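Local coordinates for nitroalkane oxidase (Podospora anserina, PDB 3MKH), which oxidises primary and secondary nitroalkanes to aldehydes or ketones with FAD and molecular oxygen, releasing nitrite and hydrogen peroxide, at residues F151-R156 / W162-E167; A185-R190 / V243-V248; A287-A292 / S318-Q323. All blocks are in the same frame, centred on the assembly; numbering follows the deposited sequence.

Interaction 1. Residues F151-R156 / W162-E167; sequences FQTTAR and WVINGE. With SO4 (sulfate ion), chain G.
Gln152 reaches over to the backbone at Gly166 and Glu167. Its CB and CG serve as the arm: CG stands anti to the backbone N (chi1 -175°), and the bend at chi2 turns the amide in toward the neighbouring segment. Gln152 CD lies 3.8 Å from Glu167 N, and NE2 rides 3.9 Å from Gly166 CA. At the tip, Gln152 OE1 accepts from Glu167 N at 2.7 Å, almost perfectly straight (176°) and in the carbonyl plane on a lone pair; a water bridges the same OE1 to Glu167 O. Beside it, Gly166 adopts backbone angles that call for glycine, and any CB there would run into Thr153 OG1, which is bonded to Glu136. This is the open end of a beta hairpin, strands 154-158 and 161-168, in the beta domain of the acyl-CoA dehydrogenase fold. Thr154 and Asn165 form one hydrogen-bonded antiparallel pair, with Thr154 N to Asn165 O at 2.8 Å, and Arg156 and Val163 form the next. Between them, the non-hydrogen-bonded pair Ala155 and Ile164 faces the other way, and Ala155 CB meets Trp162 CE3 at 3.9 Å. On the Thr154 face, Arg156 NH1 gives a weak bond to Thr154 OG1, and a water links Val163 O with Asn165 ND2. Arg156 NH2 comes within 2.8 Å of sulfate O2 and makes a weak bond to O4; Arg190 holds the same ion, probably from the crystallisation liquor.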
loop_
_atom_site.group_PDB
_atom_site.type_symbol
_atom_site.label_atom_id
_atom_site.label_comp_id
_atom_site.label_asym_id
_atom_site.label_seq_id
_atom_site.Cartn_x
_atom_site.Cartn_y
_atom_site.Cartn_z
ATOM N N PHE A 151 -20.125 -28.978 -6.846
ATOM C CA PHE A 151 -19.023 -29.728 -7.459
ATOM C C PHE A 151 -19.454 -30.398 -8.762
ATOM O O PHE A 151 -20.541 -30.947 -8.850
ATOM C CB PHE A 151 -18.520 -30.821 -6.513
ATOM C CG PHE A 151 -17.637 -30.320 -5.407
ATOM C CD1 PHE A 151 -16.369 -29.819 -5.684
ATOM C CD2 PHE A 151 -18.066 -30.376 -4.085
ATOM C CE1 PHE A 151 -15.557 -29.365 -4.654
ATOM C CE2 PHE A 151 -17.271 -29.944 -3.064
ATOM C CZ PHE A 151 -16.008 -29.429 -3.343
ATOM N N GLN A 152 -18.592 -30.368 -9.767
ATOM C CA GLN A 152 -18.886 -31.059 -11.008
ATOM C C GLN A 152 -18.616 -32.541 -10.828
ATOM O O GLN A 152 -19.196 -33.368 -11.519
ATOM C CB GLN A 152 -18.047 -30.499 -12.161
ATOM C CG GLN A 152 -18.377 -31.099 -13.547
ATOM C CD GLN A 152 -17.564 -32.357 -13.901
ATOM O OE1 GLN A 152 -16.452 -32.555 -13.411
ATOM N NE2 GLN A 152 -18.119 -33.197 -14.779
ATOM N N THR A 153 -17.722 -32.882 -9.906
ATOM C CA THR A 153 -17.390 -34.278 -9.669
ATOM C C THR A 153 -18.445 -34.895 -8.740
ATOM O O THR A 153 -18.721 -34.380 -7.653
ATOM C CB THR A 153 -15.969 -34.448 -9.069
ATOM O OG1 THR A 153 -14.992 -33.935 -9.993
ATOM C CG2 THR A 153 -15.667 -35.917 -8.793
ATOM N N THR A 154 -19.034 -35.997 -9.182
ATOM C CA THR A 154 -20.134 -36.609 -8.451
ATOM C C THR A 154 -19.830 -38.046 -8.123
ATOM O O THR A 154 -18.969 -38.672 -8.745
ATOM C CB THR A 154 -21.435 -36.608 -9.277
ATOM O OG1 THR A 154 -21.212 -37.325 -10.492
ATOM C CG2 THR A 154 -21.869 -35.202 -9.603
ATOM N N ALA A 155 -20.550 -38.561 -7.130
ATOM C CA ALA A 155 -20.480 -39.959 -6.763
ATOM C C ALA A 155 -21.910 -40.465 -6.543
ATOM O O ALA A 155 -22.756 -39.734 -6.042
ATOM C CB ALA A 155 -19.621 -40.149 -5.511
ATOM N N ARG A 156 -22.173 -41.699 -6.966
ATOM C CA ARG A 156 -23.487 -42.325 -6.811
ATOM C C ARG A 156 -23.309 -43.760 -6.340
ATOM O O ARG A 156 -22.483 -44.500 -6.886
ATOM C CB ARG A 156 -24.231 -42.339 -8.148
ATOM C CG ARG A 156 -24.595 -40.974 -8.683
ATOM C CD ARG A 156 -25.031 -41.067 -10.142
ATOM N NE ARG A 156 -25.257 -39.749 -10.740
ATOM C CZ ARG A 156 -24.289 -38.968 -11.222
ATOM N NH1 ARG A 156 -23.018 -39.360 -11.182
ATOM N NH2 ARG A 156 -24.590 -37.788 -11.743
ATOM N N TRP A 162 -19.529 -47.388 -4.930
ATOM C CA TRP A 162 -19.685 -45.988 -5.286
ATOM C C TRP A 162 -19.083 -45.759 -6.662
ATOM O O TRP A 162 -18.027 -46.291 -6.986
ATOM C CB TRP A 162 -19.024 -45.079 -4.240
ATOM C CG TRP A 162 -19.859 -44.947 -2.998
ATOM C CD1 TRP A 162 -19.817 -45.750 -1.886
ATOM C CD2 TRP A 162 -20.877 -43.974 -2.752
ATOM N NE1 TRP A 162 -20.742 -45.329 -0.966
ATOM C CE2 TRP A 162 -21.408 -44.242 -1.471
ATOM C CE3 TRP A 162 -21.405 -42.909 -3.496
ATOM C CZ2 TRP A 162 -22.433 -43.478 -0.914
ATOM C CZ3 TRP A 162 -22.415 -42.141 -2.930
ATOM C CH2 TRP A 162 -22.921 -42.435 -1.653
ATOM N N VAL A 163 -19.760 -44.965 -7.476
ATOM C CA VAL A 163 -19.289 -44.718 -8.825
ATOM C C VAL A 163 -18.974 -43.238 -8.990
ATOM O O VAL A 163 -19.829 -42.388 -8.775
ATOM C CB VAL A 163 -20.319 -45.181 -9.868
ATOM C CG1 VAL A 163 -19.796 -44.936 -11.274
ATOM C CG2 VAL A 163 -20.623 -46.663 -9.670
ATOM N N ILE A 164 -17.736 -42.944 -9.372
ATOM C CA ILE A 164 -17.255 -41.570 -9.410
ATOM C C ILE A 164 -17.060 -41.086 -10.842
ATOM O O ILE A 164 -16.487 -41.790 -11.672
ATOM C CB ILE A 164 -15.924 -41.448 -8.636
ATOM C CG1 ILE A 164 -16.152 -41.766 -7.157
ATOM C CG2 ILE A 164 -15.356 -40.044 -8.765
ATOM C CD1 ILE A 164 -14.899 -42.181 -6.434
ATOM N N ASN A 165 -17.546 -39.879 -11.116
ATOM C CA ASN A 165 -17.359 -39.221 -12.402
ATOM C C ASN A 165 -17.069 -37.737 -12.210
ATOM O O ASN A 165 -17.739 -37.047 -11.430
ATOM C CB ASN A 165 -18.612 -39.363 -13.276
ATOM C CG ASN A 165 -18.786 -40.758 -13.833
ATOM O OD1 ASN A 165 -18.053 -41.178 -14.723
ATOM N ND2 ASN A 165 -19.767 -41.487 -13.309
ATOM N N GLY A 166 -16.081 -37.233 -12.934
ATOM C CA GLY A 166 -15.839 -35.807 -12.918
ATOM C C GLY A 166 -14.446 -35.426 -13.361
ATOM O O GLY A 166 -13.555 -36.273 -13.463
ATOM N N GLU A 167 -14.272 -34.137 -13.625
ATOM C CA GLU A 167 -12.984 -33.581 -13.967
ATOM C C GLU A 167 -12.421 -32.772 -12.817
ATOM O O GLU A 167 -13.141 -32.046 -12.136
ATOM C CB GLU A 167 -13.095 -32.717 -15.224
ATOM C CG GLU A 167 -13.506 -33.526 -16.420
ATOM C CD GLU A 167 -13.588 -32.725 -17.707
ATOM O OE1 GLU A 167 -13.314 -31.499 -17.697
ATOM O OE2 GLU A 167 -13.932 -33.349 -18.731
HETATM S S SO4 G . -26.397 -34.557 -11.456
HETATM O O1 SO4 G . -26.665 -33.944 -12.756
HETATM O O2 SO4 G . -25.006 -35.007 -11.424
HETATM O O3 SO4 G . -26.616 -33.560 -10.412
HETATM O O4 SO4 G . -27.281 -35.712 -11.270
HETATM O O HOH W 1 -15.131 -30.204 -13.585
HETATM O O HOH W 2 -20.308 -35.713 -12.603
HETATM O O HOH W 3 -21.159 -41.194 -10.908
#

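Interaction 2. Residues A185-R190 / V243-V248; sequences ACVVCR and VRYTNV. With SO4 (sulfate ion), chain G.
Tyr245 puts its phenol end between Ala185 and Val187 on the facing strand. With chi1 at -64°, CG sits beside the backbone N and the ring points straight across the gap, while chi2 of 93° turns the ring plane roughly perpendicular to the plane of CA, CB and CG. The hydroxyl leads: Tyr245 OH lies 4.2 Å from Ala185 CB and 4.4 Å from Val187 CG2. Val187 CG2 comes within 4.5 Å of Tyr245 CZ. No hydrogen bond joins the segments; the touch is van der Waals. Val187 holds CG1 anti to its backbone N (chi1 -178°), which leaves CG2 as the branch that meets the tyrosine. Phe224 meets the Tyr245 ring edge-to-face, and Lys168 and Val133 also touch its side chain. Farther along strand 184-191, Arg190 has CG wedged between backbone N and carbonyl carbon, then runs extended to NE, which bonds Phe151 O. Anchored there, its guanidinium turns an edge to the sulfate: Arg190 NH1 donates to sulfate O3 at 3.0 Å, and NH2 adds a weak bond to the same oxygen. Past Tyr245, Asn247 and Val248 both face Ile164 in a G1 beta bulge, where the strand turns a corner. With CA atoms of Val187 and Tyr245 10.1 Å apart, the strands meet through side chains across the interior of a curled sheet, as in the middle beta domain of acyl-CoA dehydrogenases.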
loop_
_atom_site.group_PDB
_atom_site.type_symbol
_atom_site.label_atom_id
_atom_site.label_comp_id
_atom_site.label_asym_id
_atom_site.label_seq_id
_atom_site.Cartn_x
_atom_site.Cartn_y
_atom_site.Cartn_z
ATOM N N ALA A 185 -5.599 -41.050 -3.705
ATOM C CA ALA A 185 -6.243 -39.757 -3.925
ATOM C C ALA A 185 -7.437 -39.624 -2.984
ATOM O O ALA A 185 -8.253 -40.540 -2.898
ATOM C CB ALA A 185 -6.703 -39.632 -5.388
ATOM N N CYS A 186 -7.530 -38.502 -2.271
ATOM C CA CYS A 186 -8.744 -38.185 -1.514
ATOM C C CYS A 186 -9.636 -37.307 -2.390
ATOM O O CYS A 186 -9.367 -36.115 -2.551
ATOM C CB CYS A 186 -8.407 -37.452 -0.217
ATOM S SG CYS A 186 -7.580 -38.512 1.002
ATOM N N VAL A 187 -10.684 -37.898 -2.962
ATOM C CA VAL A 187 -11.485 -37.190 -3.957
ATOM C C VAL A 187 -12.688 -36.562 -3.292
ATOM O O VAL A 187 -13.549 -37.252 -2.719
ATOM C CB VAL A 187 -11.915 -38.097 -5.115
ATOM C CG1 VAL A 187 -12.726 -37.298 -6.167
ATOM C CG2 VAL A 187 -10.688 -38.719 -5.755
ATOM N N VAL A 188 -12.721 -35.240 -3.344
ATOM C CA VAL A 188 -13.831 -34.499 -2.803
ATOM C C VAL A 188 -14.884 -34.380 -3.885
ATOM O O VAL A 188 -14.619 -33.903 -5.000
ATOM C CB VAL A 188 -13.396 -33.114 -2.328
ATOM C CG1 VAL A 188 -14.569 -32.377 -1.650
ATOM C CG2 VAL A 188 -12.224 -33.259 -1.363
ATOM N N CYS A 189 -16.085 -34.835 -3.563
ATOM C CA CYS A 189 -17.138 -34.867 -4.558
ATOM C C CYS A 189 -18.507 -34.690 -3.917
ATOM O O CYS A 189 -18.635 -34.646 -2.683
ATOM C CB CYS A 189 -17.069 -36.187 -5.326
ATOM S SG CYS A 189 -17.016 -37.642 -4.254
ATOM N N ARG A 190 -19.540 -34.584 -4.751
ATOM C CA ARG A 190 -20.891 -34.535 -4.212
ATOM C C ARG A 190 -21.719 -35.790 -4.532
ATOM O O ARG A 190 -21.703 -36.312 -5.660
ATOM C CB ARG A 190 -21.612 -33.249 -4.619
ATOM C CG ARG A 190 -22.083 -33.218 -6.025
ATOM C CD ARG A 190 -22.873 -31.961 -6.318
ATOM N NE ARG A 190 -22.871 -31.738 -7.756
ATOM C CZ ARG A 190 -23.733 -32.303 -8.589
ATOM N NH1 ARG A 190 -24.676 -33.104 -8.113
ATOM N NH2 ARG A 190 -23.656 -32.068 -9.892
ATOM N N VAL A 243 -7.588 -33.401 -15.270
ATOM C CA VAL A 243 -7.752 -34.856 -15.407
ATOM C C VAL A 243 -9.223 -35.222 -15.417
ATOM O O VAL A 243 -10.072 -34.393 -15.085
ATOM C CB VAL A 243 -7.080 -35.632 -14.253
ATOM C CG1 VAL A 243 -5.613 -35.295 -14.171
ATOM C CG2 VAL A 243 -7.791 -35.326 -12.897
ATOM N N ARG A 244 -9.530 -36.460 -15.796
ATOM C CA ARG A 244 -10.915 -36.947 -15.784
ATOM C C ARG A 244 -11.021 -38.352 -15.180
ATOM O O ARG A 244 -10.290 -39.273 -15.561
ATOM C CB ARG A 244 -11.536 -36.926 -17.192
ATOM C CG ARG A 244 -13.002 -37.373 -17.226
ATOM C CD ARG A 244 -13.557 -37.467 -18.665
ATOM N NE ARG A 244 -13.633 -36.168 -19.330
ATOM C CZ ARG A 244 -13.244 -35.941 -20.582
ATOM N NH1 ARG A 244 -12.741 -36.925 -21.318
ATOM N NH2 ARG A 244 -13.348 -34.725 -21.098
ATOM N N TYR A 245 -11.911 -38.487 -14.205
ATOM C CA TYR A 245 -12.309 -39.780 -13.658
ATOM C C TYR A 245 -13.594 -40.204 -14.371
ATOM O O TYR A 245 -14.581 -39.470 -14.349
ATOM C CB TYR A 245 -12.585 -39.650 -12.154
ATOM C CG TYR A 245 -11.354 -39.275 -11.357
ATOM C CD1 TYR A 245 -11.064 -37.953 -11.071
ATOM C CD2 TYR A 245 -10.477 -40.249 -10.906
ATOM C CE1 TYR A 245 -9.919 -37.610 -10.345
ATOM C CE2 TYR A 245 -9.337 -39.917 -10.187
ATOM C CZ TYR A 245 -9.069 -38.600 -9.905
ATOM O OH TYR A 245 -7.929 -38.282 -9.198
ATOM N N THR A 246 -13.586 -41.370 -15.006
ATOM C CA THR A 246 -14.790 -41.856 -15.683
ATOM C C THR A 246 -15.252 -43.207 -15.161
ATOM O O THR A 246 -14.517 -44.184 -15.227
ATOM C CB THR A 246 -14.573 -41.986 -17.193
ATOM O OG1 THR A 246 -14.170 -40.721 -17.712
ATOM C CG2 THR A 246 -15.874 -42.421 -17.881
ATOM N N ASN A 247 -16.490 -43.247 -14.673
ATOM C CA ASN A 247 -17.066 -44.447 -14.066
ATOM C C ASN A 247 -16.092 -45.246 -13.210
ATOM O O ASN A 247 -15.917 -46.455 -13.393
ATOM C CB ASN A 247 -17.734 -45.327 -15.124
ATOM C CG ASN A 247 -19.009 -44.701 -15.672
ATOM O OD1 ASN A 247 -19.301 -44.806 -16.866
ATOM N ND2 ASN A 247 -19.765 -44.032 -14.804
ATOM N N VAL A 248 -15.467 -44.554 -12.262
ATOM C CA VAL A 248 -14.542 -45.189 -11.348
ATOM C C VAL A 248 -15.327 -45.793 -10.195
ATOM O O VAL A 248 -15.885 -45.069 -9.369
ATOM C CB VAL A 248 -13.528 -44.177 -10.788
ATOM C CG1 VAL A 248 -12.656 -44.842 -9.713
ATOM C CG2 VAL A 248 -12.666 -43.603 -11.914
HETATM S S SO4 G . -26.397 -34.557 -11.456
HETATM O O1 SO4 G . -26.665 -33.944 -12.756
HETATM O O2 SO4 G . -25.006 -35.007 -11.424
HETATM O O3 SO4 G . -26.616 -33.560 -10.412
HETATM O O4 SO4 G . -27.281 -35.712 -11.270
#

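Interaction 3. Residues A287-A292 / S318-Q323; sequences AAFDAA and SGVKIQ
In the C-terminal helical bundle of the acyl-CoA dehydrogenase fold, helix 262-298 sends Phe289 onto Val320 and Lys321 of helix 311-340. Phe289 carries CG anti to its backbone N (chi1 177°), which swings the ring off its own helix and lays it against the start of the lysine side chain. Phe289 CE1 touches Lys321 CB at 3.6 Å. Farther out, Lys321 CD stands over the middle of one Phe289 face, 4.0 Å from the centroid and 12° off the normal, a CH-pi contact. Bends at chi2 and chi4 fold the aliphatic chain over the ring; Lys321 NZ ends 6.0 Å from the centroid, too far for more than a weak cation-pi attraction. The ammonium is claimed instead by Glu325 one turn on, and by Glu350 and the carbonyl of Ala421 of a second subunit. Nearer the backbone, Phe289 CB meets Val320 CG1 at 4.1 Å, while Asp290 OD1, at the ring edge, bonds Trp422 NE1 of the second subunit. With only the methyl of an alanine in place of Phe289, a gap would probably open between the helices and Lys321 CD would lose the face it rests on, leaving the lysine held mainly at its ammonium end. Trp422 and Tyr419 of the second subunit also pack on the Phe289 ring. Within the chain, Leu317 of helix 311-340 also touches Phe289, and helix 345-374 meets Val320 through Ala366 and Asp369.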
loop_
_atom_site.group_PDB
_atom_site.type_symbol
_atom_site.label_atom_id
_atom_site.label_comp_id
_atom_site.label_asym_id
_atom_site.label_seq_id
_atom_site.Cartn_x
_atom_site.Cartn_y
_atom_site.Cartn_z
ATOM N N ALA A 287 14.543 -16.056 1.595
ATOM C CA ALA A 287 15.403 -16.246 0.421
ATOM C C ALA A 287 15.605 -14.939 -0.357
ATOM O O ALA A 287 16.701 -14.655 -0.814
ATOM C CB ALA A 287 14.846 -17.340 -0.516
ATOM N N ALA A 288 14.541 -14.161 -0.519
ATOM C CA ALA A 288 14.643 -12.909 -1.263
ATOM C C ALA A 288 15.532 -11.920 -0.511
ATOM O O ALA A 288 16.413 -11.278 -1.101
ATOM C CB ALA A 288 13.252 -12.317 -1.510
ATOM N N PHE A 289 15.308 -11.808 0.796
ATOM C CA PHE A 289 16.140 -10.934 1.621
ATOM C C PHE A 289 17.612 -11.353 1.548
ATOM O O PHE A 289 18.490 -10.521 1.330
ATOM C CB PHE A 289 15.673 -10.942 3.076
ATOM C CG PHE A 289 16.543 -10.119 3.980
ATOM C CD1 PHE A 289 16.284 -8.766 4.172
ATOM C CD2 PHE A 289 17.636 -10.685 4.610
ATOM C CE1 PHE A 289 17.100 -7.994 5.000
ATOM C CE2 PHE A 289 18.456 -9.931 5.432
ATOM C CZ PHE A 289 18.185 -8.577 5.629
ATOM N N ASP A 290 17.881 -12.641 1.736
ATOM C CA ASP A 290 19.252 -13.150 1.692
ATOM C C ASP A 290 19.947 -12.893 0.364
ATOM O O ASP A 290 21.121 -12.516 0.341
ATOM C CB ASP A 290 19.282 -14.650 1.975
ATOM C CG ASP A 290 19.054 -14.982 3.457
ATOM O OD1 ASP A 290 19.010 -14.064 4.303
ATOM O OD2 ASP A 290 18.922 -16.179 3.766
ATOM N N ALA A 291 19.240 -13.127 -0.740
ATOM C CA ALA A 291 19.834 -12.928 -2.062
ATOM C C ALA A 291 20.136 -11.446 -2.347
ATOM O O ALA A 291 21.166 -11.114 -2.934
ATOM C CB ALA A 291 18.938 -13.524 -3.146
ATOM N N ALA A 292 19.248 -10.561 -1.919
ATOM C CA ALA A 292 19.466 -9.117 -2.082
ATOM C C ALA A 292 20.611 -8.604 -1.201
ATOM O O ALA A 292 21.431 -7.783 -1.639
ATOM C CB ALA A 292 18.174 -8.338 -1.796
ATOM N N SER A 318 15.387 -3.306 4.686
ATOM C CA SER A 318 14.928 -3.391 6.063
ATOM C C SER A 318 13.408 -3.555 6.090
ATOM O O SER A 318 12.867 -4.252 6.950
ATOM C CB SER A 318 15.413 -2.193 6.906
ATOM O OG SER A 318 14.832 -0.982 6.468
ATOM N N GLY A 319 12.717 -2.948 5.127
ATOM C CA GLY A 319 11.285 -3.153 5.002
ATOM C C GLY A 319 10.942 -4.626 4.799
ATOM O O GLY A 319 10.061 -5.168 5.457
ATOM N N VAL A 320 11.650 -5.283 3.886
ATOM C CA VAL A 320 11.471 -6.715 3.706
ATOM C C VAL A 320 11.794 -7.496 4.987
ATOM O O VAL A 320 11.063 -8.402 5.352
ATOM C CB VAL A 320 12.329 -7.258 2.543
ATOM C CG1 VAL A 320 12.254 -8.782 2.513
ATOM C CG2 VAL A 320 11.866 -6.654 1.200
ATOM N N LYS A 321 12.893 -7.152 5.662
ATOM C CA LYS A 321 13.255 -7.843 6.911
ATOM C C LYS A 321 12.143 -7.719 7.964
ATOM O O LYS A 321 11.768 -8.686 8.634
ATOM C CB LYS A 321 14.576 -7.297 7.462
ATOM C CG LYS A 321 15.164 -8.091 8.642
ATOM C CD LYS A 321 15.410 -9.533 8.274
ATOM C CE LYS A 321 16.500 -10.151 9.142
ATOM N NZ LYS A 321 16.137 -10.181 10.593
ATOM N N ILE A 322 11.606 -6.517 8.113
ATOM C CA ILE A 322 10.547 -6.305 9.091
ATOM C C ILE A 322 9.329 -7.178 8.793
ATOM O O ILE A 322 8.792 -7.857 9.675
ATOM C CB ILE A 322 10.144 -4.825 9.141
ATOM C CG1 ILE A 322 11.263 -4.011 9.820
ATOM C CG2 ILE A 322 8.817 -4.672 9.875
ATOM C CD1 ILE A 322 11.349 -2.556 9.379
ATOM N N GLN A 323 8.885 -7.160 7.541
ATOM C CA GLN A 323 7.718 -7.948 7.146
ATOM C C GLN A 323 7.935 -9.440 7.374
ATOM O O GLN A 323 7.002 -10.162 7.775
ATOM C CB GLN A 323 7.362 -7.665 5.684
ATOM C CG GLN A 323 6.871 -6.216 5.439
ATOM C CD GLN A 323 5.515 -5.956 6.078
ATOM O OE1 GLN A 323 4.607 -6.790 5.997
ATOM N NE2 GLN A 323 5.370 -4.796 6.709
#

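How the interactions relate
From the N terminus, interaction 1 comes first and closes the shortest loop: five residues separate its two strands. The chain then runs on into strand 184-191, where interaction 2 begins; its partner arrives only after 52 more residues. Interaction 3 follows with a 25-residue connection between two long helices. The three are in series, so none nests in or crosses another. Interactions 1 and 2 are nonetheless one structural unit: their strands are neighbours in the same sheet, Asn165 OD1 bonds Asn247 N, and both reach one sulfate. Interaction 3 lies beyond the chain's centre, about 42 Å from interaction 2 between centres, joining helix 262-298 to helix 311-340 within the C-terminal domain.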